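Local coordinates for protein nicastrin (PDB 4R12) that probably serves as the essential, putatively substrate-recruiting subunit of gamma-secretase, which cleaves integral membrane proteins such as Notch receptors within the membrane, at residues K66-V71 against N87-E92. Sequence-based numbering, arbitrary orientation.
Sequences KDIIVV and NKSKIE
Glu92 meets the 66-71 segment with both its backbone and its side chain. Its amide donates to the carbonyl of Ile68, with Glu92 N 2.8 Å from Ile68 O and an almost straight N-H...O angle of 171°. With CG anti to the carbonyl carbon (chi1 -66°), the chain of Glu92 lays its CG methylene against Asp67, Glu92 CG being 3.7 Å from Asp67 CB. A further bend at chi2 brings two acids together, Asp67 OD1 lying 3.3 Å from Glu92 OE2 with the carboxylate planes nearly perpendicular. This closeness would probably raise the pKa of one of them; the other oxygen of Glu92, OE1, has a weak hydrogen bond to Asn43. On the same side of the sheet, Ile69 crosses Glu92 at about a right angle, its CD1 3.9 Å from Glu92 CB. The strands are parallel neighbours, 67-72 and 90-96, joined through helix 79-83 as a beta-alpha-beta unit of the nicastrin small lobe, and Ile68 pairs with Ile91. Strand 43-50 flanks 67-72 on its other edge, where Asp67 and Ile69 make backbone hydrogen bonds. Ile68 and Ile91 point to the opposite face from Asp67. With CG1 anti to its carbonyl carbon (chi1 -59°), Ile68 extends back toward the start of the strands, where its CD1 packs 3.7 Å from Ser89 CB. The hydroxyl of Ser89 bonds to the carbonyl of Gln65, while its CB sits 3.3 Å from Lys66 O. Farther along this face, Val70 CG2 touches the end of Ile91, 3.6 Å from its CD1, and Tyr59 also lies against Ile91.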
# COMPACT_ATOMS: atom_id res chain seq x y z
N LYS A 66 3.55 39.53 5.16
CA LYS A 66 3.64 38.93 3.84
C LYS A 66 3.61 37.40 3.97
O LYS A 66 2.63 36.75 3.63
CB LYS A 66 4.91 39.39 3.11
CG LYS A 66 5.12 38.75 1.75
CD LYS A 66 6.50 39.07 1.17
CE LYS A 66 6.59 40.50 0.66
NZ LYS A 66 5.73 40.73 -0.55
N ASP A 67 4.68 36.83 4.51
CA ASP A 67 4.86 35.38 4.49
C ASP A 67 4.05 34.67 5.58
O ASP A 67 4.26 34.90 6.77
CB ASP A 67 6.35 35.04 4.62
CG ASP A 67 7.19 35.70 3.53
OD1 ASP A 67 6.67 35.87 2.41
OD2 ASP A 67 8.36 36.06 3.81
N ILE A 68 3.13 33.80 5.17
CA ILE A 68 2.26 33.10 6.11
C ILE A 68 2.33 31.58 5.97
O ILE A 68 2.20 31.05 4.87
CB ILE A 68 0.79 33.54 5.92
CG1 ILE A 68 0.65 35.05 6.13
CG2 ILE A 68 -0.14 32.77 6.86
CD1 ILE A 68 -0.72 35.60 5.76
N ILE A 69 2.56 30.89 7.10
CA ILE A 69 2.37 29.44 7.20
C ILE A 69 1.01 29.15 7.84
O ILE A 69 0.82 29.37 9.03
CB ILE A 69 3.46 28.75 8.05
CG1 ILE A 69 4.85 29.05 7.50
CG2 ILE A 69 3.20 27.23 8.13
CD1 ILE A 69 5.03 28.64 6.06
N VAL A 70 0.07 28.67 7.03
CA VAL A 70 -1.27 28.35 7.52
C VAL A 70 -1.28 27.03 8.28
O VAL A 70 -0.80 26.00 7.79
CB VAL A 70 -2.29 28.28 6.37
CG1 VAL A 70 -3.67 27.89 6.90
CG2 VAL A 70 -2.35 29.60 5.63
N VAL A 71 -1.81 27.07 9.50
CA VAL A 71 -2.00 25.87 10.31
C VAL A 71 -3.47 25.47 10.22
O VAL A 71 -4.35 26.26 10.55
CB VAL A 71 -1.62 26.11 11.78
CG1 VAL A 71 -1.78 24.83 12.58
CG2 VAL A 71 -0.18 26.62 11.87
N ASN A 87 -4.93 35.08 -1.15
CA ASN A 87 -4.57 36.20 -0.29
C ASN A 87 -3.58 37.15 -0.95
O ASN A 87 -2.85 36.78 -1.83
CB ASN A 87 -3.97 35.68 1.01
CG ASN A 87 -3.76 36.76 2.03
OD1 ASN A 87 -3.24 37.82 1.72
ND2 ASN A 87 -4.14 36.49 3.26
N LYS A 88 -3.57 38.40 -0.53
CA LYS A 88 -2.64 39.38 -1.10
C LYS A 88 -1.28 39.11 -0.53
O LYS A 88 -0.26 39.33 -1.14
CB LYS A 88 -3.11 40.78 -0.76
CG LYS A 88 -4.62 40.91 -0.76
CD LYS A 88 -5.11 41.46 0.57
CE LYS A 88 -5.09 40.38 1.64
NZ LYS A 88 -6.17 39.40 1.40
N SER A 89 -1.28 38.60 0.68
CA SER A 89 -0.12 37.99 1.25
C SER A 89 -0.02 36.72 0.47
O SER A 89 -0.96 36.33 -0.18
CB SER A 89 -0.39 37.70 2.72
OG SER A 89 -0.45 38.89 3.47
N LYS A 90 1.14 36.10 0.49
CA LYS A 90 1.30 34.87 -0.24
C LYS A 90 1.48 33.79 0.78
O LYS A 90 2.16 33.98 1.76
CB LYS A 90 2.47 34.97 -1.20
CG LYS A 90 2.35 34.09 -2.42
CD LYS A 90 3.70 33.48 -2.78
CE LYS A 90 3.97 33.53 -4.28
NZ LYS A 90 3.33 32.45 -5.09
N ILE A 91 0.82 32.67 0.54
CA ILE A 91 0.88 31.54 1.43
C ILE A 91 2.18 30.83 1.18
O ILE A 91 2.49 30.53 0.09
CB ILE A 91 -0.28 30.60 1.15
CG1 ILE A 91 -0.19 29.38 2.04
CG2 ILE A 91 -0.29 30.20 -0.30
CD1 ILE A 91 -1.53 28.73 2.19
N GLU A 92 2.93 30.58 2.22
CA GLU A 92 4.27 30.01 2.07
C GLU A 92 4.33 28.54 2.47
O GLU A 92 5.33 27.85 2.25
CB GLU A 92 5.28 30.82 2.88
CG GLU A 92 5.46 32.25 2.37
CD GLU A 92 6.09 32.30 0.98
OE1 GLU A 92 6.65 31.28 0.53
OE2 GLU A 92 6.03 33.38 0.33